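Local coordinates for 2,3-dimethylmalate lyase (Aspergillus niger, PDB 3FA4), which is a magnesium-binding lyase of the phosphoenolpyruvate phosphomutase family, built on a TIM-barrel fold, at residues P23-G28 with R32-A37; E72-I77 with T81-D86; T161-T166 with V173-A178; H167-S172 with G187-I192. One frame throughout, in Å; residues are numbered along the deposited sequence.

Contact 1 (P23-G28 with R32-A37); sequences PGVYDG and RVALSA
A34 and G28 give up the most surface where strand 20-25 of the barrel turns into helix 28-37, the first half of a beta-alpha-beta unit that is completed by strand 42-44. The CB of A34 points at the strand and is met by two apolar groups: V25 CG1 at 3.8 Å and P23 CG at 4.1 Å. One turn earlier the grip is through the backbone. R32 N donates to G28 O (3.0 Å, N-H...O 153°), a regular bond of the first helical turn, which D27 precedes as N-cap. R32 CG lies anti to its own carbonyl carbon and beside its N (chi1 -63°), and this brings it next to the same oxygen, with CG 3.2 Å from G28 O. Beyond a bend at chi2 the arginine chain turns toward the second subunit, where its NH2 is hydrogen-bonded to G55 O of that subunit. On the next turn R32 O accepts from both S36 N and S36 OG, which reach it from opposite faces of the carbonyl plane; the hydroxyl bond, S36 OG to R32 O, is 2.8 Å long.

Contact 2 (E72-I77 with T81-D86); sequences EMISNI and TPVIAD. With MG (magnesium ion), chain N.
V83, the first residue of strand 83-86, points its side chain at the last turn of helix 64-75 and meets S75 and I74 there. Its CG2 comes within 3.5 Å of S75 CA, so it rests on the helix backbone as much as on a side chain. The V83 CB in turn lies 3.7 Å from S75 OG. Both methyls of the valine lie near I74 CG2. The nearer is V83 CG1, which stands anti to the V83 backbone N (chi1 178°) and is 4.1 Å from I74 CG2; the two side chains cross at about a right angle. S75 OG meets V83 through van der Waals contact and is hydrogen-bonded to A71 O in its own helix. Nearby, N76 ND2 donates to E72 O (3.0 Å), lying in the carbonyl plane on a lone pair. At the far end of the strand D86 binds the magnesium ion through OD2 (2.3 Å), while a water on the metal donates to D86 OD1 (2.7 Å); D88 supplies a further ligand. Strand 83-86 is flanked by strands 42-44 and 111-114 in the barrel sheet, and helix 64-75 packs over it, with I74 also touching L42 and M44 and I77 reaching helix 28-37.

Contact 3 (T161-T166 with V173-A178); sequences TDSLQT and VARLRA
Strand 156-161 of the barrel ends at T161, which packs against R175 and L176 of helix 169-181, reached through the short helix 164-167. T161 OG1 stands anti to the backbone N (chi1 -175°), which leaves CG2 between N and the carbonyl carbon and facing the leucine, 3.6 Å from L176 CG and 3.7 Å from L176 CD2. The methyl thus rests against the branch carbon, with CD2 nearly as close. The other branch of the threonine turns to the arginine: T161 OG1 is 3.8 Å from R175 CD, and the two side chains cross at about a right angle. S163 comes to the same methylene, its OG 3.7 Å from R175 CD. The contact is therefore made to the aliphatic part of R175, which runs extended from CG to NE. Past strand 156-161 the chain folds into an ST turn, with S163 N donating to T161 OG1 (3.3 Å, 151°); S163 OG lies 2.9 Å from T161 OG1 and is also near S172 OG. This turn leads from the barrel strand into helix 164-167. D116 joins the two sides from outside: its OD2 is hydrogen-bonded to T161 OG1 and forms a salt bridge with R175 NH1. R175 NH1 is also bonded to V132 O, and R175 NE pairs with E171 OE2.

Contact 4 (H167-S172 with G187-I192); sequences HGYEES and GFLEGI
L189 is the one residue of 187-192 that touches the helix segment, spreading its two methyls between Y169 and S172 on one side of helix 169-181. CD2 rests against the serine, 3.7 Å from S172 CB and equally 3.7 Å from S172 OG, while CD1 approaches the tyrosine ring at Y169 CE1 (4.2 Å). Tyrosine and leucine side chains cross at about a right angle. With Y169 CG anti to its backbone N (chi1 -177°), the ring extends along the helix in the direction of the chain, and its CE1 comes near L189 CD1. No hydrogen bond links the two segments; the joint is made of van der Waals packing alone. In the fold this is a helix of the barrel's outer layer seated on the strand that follows it, 186-189, which in turn is bonded by its backbone to strand 156-161 through F188 and T161. The polar side-chain atoms of the helix segment find their partners elsewhere: S172 OG is hydrogen-bonded to S163 OG, and Y169 OH to D204 OD2. G168, the N-cap of helix 169-181, has positive phi (83°) and offers its O to S172 N (3.2 Å), opening the first turn. Beyond the strand a type II beta turn runs from L189 to I192; G191 takes its positive-phi position, and I192 O accepts from T220 OG1.

Overall arrangement
All four contacts lie in one TIM-barrel domain and come in two groups. Contact 1 and contact 2 have centres 10 Å apart and touch: I77 meets R32 and L35 of helix 28-37, and M73 of helix 64-75 reaches G28. Contact 1 closes before contact 2 opens, and both precede contacts 3 and 4 along the chain. Those two are only 4 Å apart between centres, share helix 169-181 and alternate in sequence. Contact 1 lies about 30 Å, centre to centre, from contact 3, across the middle of the chain. Contacts 1, 2 and 4 reach the same parallel sheet, and the magnesium ion, bound in contact 2, is about 13 Å from the T161 side chain.

Contact 1 (P23-G28 with R32-A37)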
loop_
_atom_site.group_PDB
_atom_site.type_symbol
_atom_site.label_atom_id
_atom_site.label_comp_id
_atom_site.label_asym_id
_atom_site.label_seq_id
_atom_site.Cartn_x
_atom_site.Cartn_y
_atom_site.Cartn_z
ATOM N N PRO B 23 20.268 15.564 -8.711
ATOM C CA PRO B 23 19.984 16.033 -7.384
ATOM C C PRO B 23 19.139 15.078 -6.590
ATOM O O PRO B 23 18.253 14.367 -7.140
ATOM C CB PRO B 23 19.281 17.380 -7.645
ATOM C CG PRO B 23 18.671 17.197 -8.864
ATOM C CD PRO B 23 19.649 16.467 -9.698
ATOM N N GLY B 24 19.376 15.080 -5.290
ATOM C CA GLY B 24 18.609 14.190 -4.426
ATOM C C GLY B 24 17.218 14.758 -4.175
ATOM O O GLY B 24 17.055 15.898 -3.672
ATOM N N VAL B 25 16.211 13.972 -4.542
ATOM C CA VAL B 25 14.797 14.251 -4.287
ATOM C C VAL B 25 14.157 13.114 -3.445
ATOM O O VAL B 25 14.743 12.051 -3.280
ATOM C CB VAL B 25 14.005 14.535 -5.564
ATOM C CG1 VAL B 25 14.629 15.654 -6.327
ATOM C CG2 VAL B 25 13.691 13.237 -6.371
ATOM N N TYR B 26 13.007 13.377 -2.845
ATOM C CA TYR B 26 12.469 12.473 -1.794
ATOM C C TYR B 26 10.932 12.326 -1.802
ATOM O O TYR B 26 10.373 11.602 -0.993
ATOM C CB TYR B 26 12.965 12.888 -0.409
ATOM C CG TYR B 26 12.496 14.247 0.031
ATOM C CD1 TYR B 26 13.214 15.401 -0.255
ATOM C CD2 TYR B 26 11.324 14.378 0.724
ATOM C CE1 TYR B 26 12.716 16.666 0.131
ATOM C CE2 TYR B 26 10.846 15.596 1.077
ATOM C CZ TYR B 26 11.562 16.740 0.788
ATOM O OH TYR B 26 11.022 17.900 1.219
ATOM N N ASP B 27 10.285 13.011 -2.754
ATOM C CA ASP B 27 8.837 13.110 -2.834
ATOM C C ASP B 27 8.373 13.764 -4.155
ATOM O O ASP B 27 9.191 14.170 -5.008
ATOM C CB ASP B 27 8.243 13.780 -1.564
ATOM C CG ASP B 27 8.299 15.311 -1.567
ATOM O OD1 ASP B 27 9.175 15.961 -2.219
ATOM O OD2 ASP B 27 7.463 15.900 -0.831
ATOM N N GLY B 28 7.065 13.867 -4.331
ATOM C CA GLY B 28 6.527 14.429 -5.555
ATOM C C GLY B 28 6.973 15.833 -5.806
ATOM O O GLY B 28 7.365 16.142 -6.909
ATOM N N ARG B 32 9.279 17.526 -8.695
ATOM C CA ARG B 32 8.766 18.569 -9.599
ATOM C C ARG B 32 9.641 19.794 -9.631
ATOM O O ARG B 32 9.917 20.310 -10.731
ATOM C CB ARG B 32 7.371 19.065 -9.220
ATOM C CG ARG B 32 6.327 18.059 -9.282
ATOM C CD ARG B 32 5.984 17.892 -10.692
ATOM N NE ARG B 32 4.816 17.032 -10.824
ATOM C CZ ARG B 32 4.162 16.836 -11.967
ATOM N NH1 ARG B 32 4.546 17.427 -13.103
ATOM N NH2 ARG B 32 3.113 16.050 -11.966
ATOM N N VAL B 33 10.028 20.305 -8.450
ATOM C CA VAL B 33 10.988 21.449 -8.362
ATOM C C VAL B 33 12.331 21.213 -9.107
ATOM O O VAL B 33 12.774 22.030 -9.915
ATOM C CB VAL B 33 11.221 21.873 -6.923
ATOM C CG1 VAL B 33 12.132 23.007 -6.855
ATOM C CG2 VAL B 33 9.857 22.222 -6.196
ATOM N N ALA B 34 12.960 20.072 -8.857
ATOM C CA ALA B 34 14.217 19.717 -9.513
ATOM C C ALA B 34 14.052 19.576 -11.036
ATOM O O ALA B 34 14.923 20.020 -11.807
ATOM C CB ALA B 34 14.744 18.402 -8.915
ATOM N N LEU B 35 12.982 18.911 -11.481
ATOM C CA LEU B 35 12.706 18.824 -12.898
ATOM C C LEU B 35 12.503 20.233 -13.593
ATOM O O LEU B 35 12.955 20.432 -14.718
ATOM C CB LEU B 35 11.484 17.928 -13.127
ATOM C CG LEU B 35 11.577 16.448 -13.547
ATOM C CD1 LEU B 35 12.976 15.844 -13.678
ATOM C CD2 LEU B 35 10.575 15.544 -12.748
ATOM N N SER B 36 11.817 21.169 -12.909
ATOM C CA SER B 36 11.516 22.500 -13.407
ATOM C C SER B 36 12.785 23.334 -13.536
ATOM O O SER B 36 12.784 24.351 -14.259
ATOM C CB SER B 36 10.586 23.247 -12.451
ATOM O OG SER B 36 9.363 22.558 -12.243
ATOM N N ALA B 37 13.841 22.932 -12.806
ATOM C CA ALA B 37 15.087 23.668 -12.750
ATOM C C ALA B 37 15.940 23.115 -13.883
ATOM O O ALA B 37 16.886 23.729 -14.350
ATOM C CB ALA B 37 15.739 23.487 -11.406
#

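Contact 2 (E72-I77 with T81-D86)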
loop_
_atom_site.group_PDB
_atom_site.type_symbol
_atom_site.label_atom_id
_atom_site.label_comp_id
_atom_site.label_asym_id
_atom_site.label_seq_id
_atom_site.Cartn_x
_atom_site.Cartn_y
_atom_site.Cartn_z
ATOM N N GLU B 72 8.734 4.475 -8.016
ATOM C CA GLU B 72 7.802 4.491 -9.104
ATOM C C GLU B 72 7.079 5.804 -9.322
ATOM O O GLU B 72 6.805 6.173 -10.466
ATOM C CB GLU B 72 6.746 3.441 -8.945
ATOM C CG GLU B 72 5.848 3.355 -10.194
ATOM C CD GLU B 72 4.911 2.151 -10.221
ATOM O OE1 GLU B 72 4.020 2.094 -11.078
ATOM O OE2 GLU B 72 5.031 1.305 -9.338
ATOM N N MET B 73 6.667 6.458 -8.245
ATOM C CA MET B 73 6.081 7.752 -8.355
ATOM C C MET B 73 7.069 8.796 -8.912
ATOM O O MET B 73 6.699 9.576 -9.820
ATOM C CB MET B 73 5.541 8.170 -6.998
ATOM C CG MET B 73 4.730 9.443 -7.035
ATOM S SD MET B 73 5.736 10.905 -6.708
ATOM C CE MET B 73 6.583 10.446 -5.138
ATOM N N ILE B 74 8.305 8.833 -8.401
ATOM C CA ILE B 74 9.304 9.817 -8.915
ATOM C C ILE B 74 9.738 9.533 -10.364
ATOM O O ILE B 74 9.840 10.435 -11.166
ATOM C CB ILE B 74 10.516 9.929 -7.899
ATOM C CG1 ILE B 74 9.976 10.405 -6.515
ATOM C CG2 ILE B 74 11.623 10.836 -8.435
ATOM C CD1 ILE B 74 10.935 10.186 -5.230
ATOM N N SER B 75 9.973 8.268 -10.714
ATOM C CA SER B 75 10.238 7.881 -12.071
ATOM C C SER B 75 9.168 8.271 -13.074
ATOM O O SER B 75 9.477 8.452 -14.241
ATOM C CB SER B 75 10.408 6.373 -12.163
ATOM O OG SER B 75 11.419 5.900 -11.290
ATOM N N ASN B 76 7.911 8.396 -12.650
ATOM C CA ASN B 76 6.861 8.594 -13.603
ATOM C C ASN B 76 6.300 9.974 -13.660
ATOM O O ASN B 76 5.370 10.196 -14.363
ATOM C CB ASN B 76 5.802 7.516 -13.461
ATOM C CG ASN B 76 6.238 6.203 -14.109
ATOM O OD1 ASN B 76 6.292 6.088 -15.317
ATOM N ND2 ASN B 76 6.615 5.248 -13.296
ATOM N N ILE B 77 6.846 10.892 -12.886
ATOM C CA ILE B 77 6.677 12.336 -13.068
ATOM C C ILE B 77 7.106 12.814 -14.466
ATOM O O ILE B 77 6.294 13.421 -15.193
ATOM C CB ILE B 77 7.327 13.173 -11.897
ATOM C CG1 ILE B 77 6.492 12.908 -10.668
ATOM C CG2 ILE B 77 7.173 14.716 -12.185
ATOM C CD1 ILE B 77 7.098 13.294 -9.360
ATOM N N THR B 81 13.132 10.976 -18.014
ATOM C CA THR B 81 14.254 11.393 -17.167
ATOM C C THR B 81 14.679 10.249 -16.215
ATOM O O THR B 81 13.837 9.815 -15.388
ATOM C CB THR B 81 13.892 12.579 -16.298
ATOM O OG1 THR B 81 13.551 13.675 -17.116
ATOM C CG2 THR B 81 15.073 12.985 -15.387
ATOM N N PRO B 82 15.977 9.793 -16.300
ATOM C CA PRO B 82 16.485 8.717 -15.437
ATOM C C PRO B 82 16.351 9.039 -13.944
ATOM O O PRO B 82 16.777 10.121 -13.538
ATOM C CB PRO B 82 17.967 8.649 -15.785
ATOM C CG PRO B 82 18.052 9.148 -17.223
ATOM C CD PRO B 82 17.020 10.281 -17.238
ATOM N N VAL B 83 15.785 8.124 -13.176
ATOM C CA VAL B 83 15.801 8.154 -11.726
ATOM C C VAL B 83 16.704 7.078 -11.147
ATOM O O VAL B 83 16.558 5.912 -11.433
ATOM C CB VAL B 83 14.383 8.030 -11.146
ATOM C CG1 VAL B 83 14.353 8.014 -9.617
ATOM C CG2 VAL B 83 13.477 9.082 -11.713
ATOM N N ILE B 84 17.647 7.503 -10.338
ATOM C CA ILE B 84 18.549 6.579 -9.579
ATOM C C ILE B 84 17.970 6.481 -8.209
ATOM O O ILE B 84 17.851 7.483 -7.603
ATOM C CB ILE B 84 20.009 7.130 -9.477
ATOM C CG1 ILE B 84 20.516 7.425 -10.901
ATOM C CG2 ILE B 84 20.920 6.118 -8.747
ATOM C CD1 ILE B 84 21.679 8.298 -10.981
ATOM N N ALA B 85 17.593 5.284 -7.741
ATOM C CA ALA B 85 16.911 5.091 -6.486
ATOM C C ALA B 85 17.718 4.337 -5.413
ATOM O O ALA B 85 18.324 3.319 -5.660
ATOM C CB ALA B 85 15.642 4.360 -6.736
ATOM N N ASP B 86 17.679 4.795 -4.169
ATOM C CA ASP B 86 18.275 3.982 -3.086
ATOM C C ASP B 86 17.518 2.617 -3.079
ATOM O O ASP B 86 16.329 2.613 -3.475
ATOM C CB ASP B 86 18.208 4.766 -1.787
ATOM C CG ASP B 86 18.747 4.005 -0.630
ATOM O OD1 ASP B 86 19.546 3.035 -0.810
ATOM O OD2 ASP B 86 18.343 4.337 0.510
HETATM MG MG MG N . 19.472 3.615 2.326
HETATM O O HOH W 1 12.297 7.871 -15.211
HETATM O O HOH W 2 21.146 3.101 1.372
HETATM O O HOH W 3 17.826 4.413 3.192
HETATM O O HOH W 4 20.349 5.684 2.532
#

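Contact 3 (T161-T166 with V173-A178)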
loop_
_atom_site.group_PDB
_atom_site.type_symbol
_atom_site.label_atom_id
_atom_site.label_comp_id
_atom_site.label_asym_id
_atom_site.label_seq_id
_atom_site.Cartn_x
_atom_site.Cartn_y
_atom_site.Cartn_z
ATOM N N THR B 161 29.582 0.139 -1.544
ATOM C CA THR B 161 30.273 -0.399 -0.417
ATOM C C THR B 161 30.445 0.606 0.686
ATOM O O THR B 161 30.858 1.771 0.479
ATOM C CB THR B 161 31.575 -1.127 -0.748
ATOM O OG1 THR B 161 32.095 -1.712 0.442
ATOM C CG2 THR B 161 32.656 -0.220 -1.497
ATOM N N ASP B 162 30.004 0.151 1.872
ATOM C CA ASP B 162 30.072 0.977 3.059
ATOM C C ASP B 162 31.248 0.581 3.910
ATOM O O ASP B 162 31.277 0.932 5.096
ATOM C CB ASP B 162 28.764 0.905 3.841
ATOM C CG ASP B 162 27.638 1.599 3.114
ATOM O OD1 ASP B 162 27.478 2.828 3.226
ATOM O OD2 ASP B 162 26.940 0.927 2.379
ATOM N N SER B 163 32.215 -0.134 3.311
ATOM C CA SER B 163 33.356 -0.714 4.090
ATOM C C SER B 163 34.532 0.189 4.373
ATOM O O SER B 163 35.369 -0.199 5.150
ATOM C CB SER B 163 33.878 -1.987 3.456
ATOM O OG SER B 163 34.415 -1.699 2.195
ATOM N N LEU B 164 34.593 1.388 3.785
ATOM C CA LEU B 164 35.785 2.266 3.957
ATOM C C LEU B 164 36.233 2.530 5.409
ATOM O O LEU B 164 37.310 2.150 5.836
ATOM C CB LEU B 164 35.604 3.596 3.193
ATOM C CG LEU B 164 36.759 4.573 3.041
ATOM C CD1 LEU B 164 37.945 3.950 2.331
ATOM C CD2 LEU B 164 36.309 5.790 2.261
ATOM N N GLN B 165 35.442 3.266 6.157
ATOM C CA GLN B 165 35.767 3.512 7.583
ATOM C C GLN B 165 36.053 2.238 8.400
ATOM O O GLN B 165 36.956 2.246 9.249
ATOM C CB GLN B 165 34.616 4.276 8.239
ATOM C CG GLN B 165 33.244 3.605 8.012
ATOM C CD GLN B 165 32.382 3.875 9.208
ATOM O OE1 GLN B 165 32.383 5.024 9.706
ATOM N NE2 GLN B 165 31.716 2.833 9.752
ATOM N N THR B 166 35.324 1.158 8.091
ATOM C CA THR B 166 35.311 -0.111 8.810
ATOM C C THR B 166 36.633 -0.843 8.500
ATOM O O THR B 166 37.453 -1.088 9.415
ATOM C CB THR B 166 34.066 -1.026 8.317
ATOM O OG1 THR B 166 32.949 -0.217 7.797
ATOM C CG2 THR B 166 33.574 -1.896 9.403
ATOM N N VAL B 173 38.034 -1.305 -2.256
ATOM C CA VAL B 173 38.339 -1.539 -3.659
ATOM C C VAL B 173 38.155 -3.050 -4.017
ATOM O O VAL B 173 37.534 -3.324 -5.022
ATOM C CB VAL B 173 39.618 -0.844 -4.059
ATOM C CG1 VAL B 173 39.997 -1.231 -5.406
ATOM C CG2 VAL B 173 39.352 0.632 -4.056
ATOM N N ALA B 174 38.619 -3.984 -3.157
ATOM C CA ALA B 174 38.349 -5.429 -3.270
ATOM C C ALA B 174 36.898 -5.824 -3.430
ATOM O O ALA B 174 36.571 -6.594 -4.335
ATOM C CB ALA B 174 38.963 -6.247 -2.073
ATOM N N ARG B 175 36.038 -5.316 -2.556
ATOM C CA ARG B 175 34.596 -5.578 -2.602
ATOM C C ARG B 175 33.941 -4.949 -3.867
ATOM O O ARG B 175 33.027 -5.544 -4.489
ATOM C CB ARG B 175 33.895 -5.045 -1.325
ATOM C CG ARG B 175 34.142 -5.833 -0.041
ATOM C CD ARG B 175 33.616 -5.122 1.136
ATOM N NE ARG B 175 33.760 -5.983 2.314
ATOM C CZ ARG B 175 32.756 -6.562 2.966
ATOM N NH1 ARG B 175 31.486 -6.358 2.639
ATOM N NH2 ARG B 175 33.016 -7.363 3.949
ATOM N N LEU B 176 34.379 -3.753 -4.238
ATOM C CA LEU B 176 33.932 -3.203 -5.553
ATOM C C LEU B 176 34.239 -4.089 -6.727
ATOM O O LEU B 176 33.352 -4.338 -7.507
ATOM C CB LEU B 176 34.418 -1.770 -5.823
ATOM C CG LEU B 176 33.667 -0.782 -4.927
ATOM C CD1 LEU B 176 34.227 0.602 -5.103
ATOM C CD2 LEU B 176 32.127 -0.872 -5.139
ATOM N N ARG B 177 35.496 -4.528 -6.849
ATOM C CA ARG B 177 35.987 -5.413 -7.927
ATOM C C ARG B 177 35.257 -6.774 -7.899
ATOM O O ARG B 177 34.866 -7.286 -8.930
ATOM C CB ARG B 177 37.481 -5.656 -7.739
ATOM C CG ARG B 177 38.343 -4.613 -8.344
ATOM C CD ARG B 177 39.821 -4.934 -8.128
ATOM N NE ARG B 177 40.693 -3.841 -8.609
ATOM C CZ ARG B 177 41.850 -3.455 -8.036
ATOM N NH1 ARG B 177 42.339 -4.023 -6.909
ATOM N NH2 ARG B 177 42.516 -2.458 -8.583
ATOM N N ALA B 178 35.011 -7.347 -6.728
ATOM C CA ALA B 178 34.189 -8.541 -6.691
ATOM C C ALA B 178 32.807 -8.241 -7.323
ATOM O O ALA B 178 32.295 -9.036 -8.076
ATOM C CB ALA B 178 34.062 -9.048 -5.285
#

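Contact 4 (H167-S172 with G187-I192)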
loop_
_atom_site.group_PDB
_atom_site.type_symbol
_atom_site.label_atom_id
_atom_site.label_comp_id
_atom_site.label_asym_id
_atom_site.label_seq_id
_atom_site.Cartn_x
_atom_site.Cartn_y
_atom_site.Cartn_z
ATOM N N HIS B 167 36.842 -1.186 7.218
ATOM C CA HIS B 167 37.925 -2.084 6.795
ATOM C C HIS B 167 38.989 -1.390 5.887
ATOM O O HIS B 167 39.989 -2.021 5.502
ATOM C CB HIS B 167 37.454 -3.385 6.083
ATOM C CG HIS B 167 36.213 -4.032 6.623
ATOM N ND1 HIS B 167 36.098 -4.491 7.913
ATOM C CD2 HIS B 167 35.050 -4.368 6.009
ATOM C CE1 HIS B 167 34.902 -5.035 8.096
ATOM N NE2 HIS B 167 34.253 -4.989 6.949
ATOM N N GLY B 168 38.766 -0.126 5.542
ATOM C CA GLY B 168 39.771 0.739 4.906
ATOM C C GLY B 168 39.866 0.559 3.417
ATOM O O GLY B 168 39.272 -0.367 2.856
ATOM N N TYR B 169 40.618 1.443 2.773
ATOM C CA TYR B 169 40.590 1.580 1.309
ATOM C C TYR B 169 40.738 0.305 0.470
ATOM O O TYR B 169 39.921 0.061 -0.377
ATOM C CB TYR B 169 41.556 2.656 0.854
ATOM C CG TYR B 169 41.521 2.895 -0.621
ATOM C CD1 TYR B 169 40.547 3.741 -1.199
ATOM C CD2 TYR B 169 42.456 2.272 -1.451
ATOM C CE1 TYR B 169 40.550 3.989 -2.589
ATOM C CE2 TYR B 169 42.449 2.499 -2.848
ATOM C CZ TYR B 169 41.497 3.326 -3.408
ATOM O OH TYR B 169 41.555 3.515 -4.765
ATOM N N GLU B 170 41.771 -0.504 0.677
ATOM C CA GLU B 170 41.995 -1.660 -0.202
ATOM C C GLU B 170 40.908 -2.720 -0.129
ATOM O O GLU B 170 40.703 -3.455 -1.080
ATOM C CB GLU B 170 43.312 -2.356 0.124
ATOM C CG GLU B 170 44.508 -1.712 -0.476
ATOM C CD GLU B 170 45.621 -2.734 -0.721
ATOM O OE1 GLU B 170 45.683 -3.842 -0.046
ATOM O OE2 GLU B 170 46.433 -2.429 -1.628
ATOM N N GLU B 171 40.246 -2.831 1.015
ATOM C CA GLU B 171 39.218 -3.838 1.199
ATOM C C GLU B 171 38.035 -3.340 0.415
ATOM O O GLU B 171 37.336 -4.154 -0.229
ATOM C CB GLU B 171 38.859 -4.051 2.691
ATOM C CG GLU B 171 37.690 -5.080 3.029
ATOM C CD GLU B 171 37.730 -6.416 2.257
ATOM O OE1 GLU B 171 38.694 -6.700 1.506
ATOM O OE2 GLU B 171 36.767 -7.210 2.382
ATOM N N SER B 172 37.836 -2.015 0.453
ATOM C CA SER B 172 36.736 -1.314 -0.254
ATOM C C SER B 172 36.841 -1.544 -1.748
ATOM O O SER B 172 35.888 -1.918 -2.409
ATOM C CB SER B 172 36.819 0.196 -0.018
ATOM O OG SER B 172 36.308 0.514 1.250
ATOM N N GLY B 187 30.242 1.443 -9.868
ATOM C CA GLY B 187 30.708 1.389 -8.466
ATOM C C GLY B 187 30.536 2.632 -7.626
ATOM O O GLY B 187 30.726 3.732 -8.093
ATOM N N PHE B 188 30.299 2.456 -6.326
ATOM C CA PHE B 188 29.878 3.562 -5.433
ATOM C C PHE B 188 30.639 3.329 -4.105
ATOM O O PHE B 188 30.226 2.483 -3.297
ATOM C CB PHE B 188 28.322 3.421 -5.279
ATOM C CG PHE B 188 27.634 4.413 -4.278
ATOM C CD1 PHE B 188 26.257 4.555 -4.285
ATOM C CD2 PHE B 188 28.339 5.209 -3.426
ATOM C CE1 PHE B 188 25.621 5.435 -3.455
ATOM C CE2 PHE B 188 27.701 6.040 -2.597
ATOM C CZ PHE B 188 26.324 6.142 -2.601
ATOM N N LEU B 189 31.777 4.016 -3.926
ATOM C CA LEU B 189 32.552 4.035 -2.682
ATOM C C LEU B 189 32.056 5.167 -1.777
ATOM O O LEU B 189 32.320 6.369 -2.000
ATOM C CB LEU B 189 34.040 4.239 -2.972
ATOM C CG LEU B 189 35.154 3.570 -2.138
ATOM C CD1 LEU B 189 36.402 4.467 -2.149
ATOM C CD2 LEU B 189 34.775 3.232 -0.728
ATOM N N GLU B 190 31.303 4.768 -0.775
ATOM C CA GLU B 190 30.655 5.684 0.131
ATOM C C GLU B 190 31.673 6.328 1.026
ATOM O O GLU B 190 32.540 5.665 1.625
ATOM C CB GLU B 190 29.554 4.965 0.938
ATOM C CG GLU B 190 28.916 5.822 2.130
ATOM C CD GLU B 190 28.084 7.055 1.659
ATOM O OE1 GLU B 190 28.185 7.482 0.481
ATOM O OE2 GLU B 190 27.355 7.637 2.475
ATOM N N GLY B 191 31.578 7.635 1.098
ATOM C CA GLY B 191 32.409 8.405 2.014
ATOM C C GLY B 191 33.879 8.539 1.704
ATOM O O GLY B 191 34.708 8.528 2.613
ATOM N N ILE B 192 34.195 8.675 0.407
ATOM C CA ILE B 192 35.554 8.977 0.015
ATOM C C ILE B 192 36.062 10.122 0.895
ATOM O O ILE B 192 35.370 11.115 1.044
ATOM C CB ILE B 192 35.606 9.321 -1.473
ATOM C CG1 ILE B 192 35.339 8.059 -2.287
ATOM C CG2 ILE B 192 36.977 9.980 -1.830
ATOM C CD1 ILE B 192 34.552 8.348 -3.484
#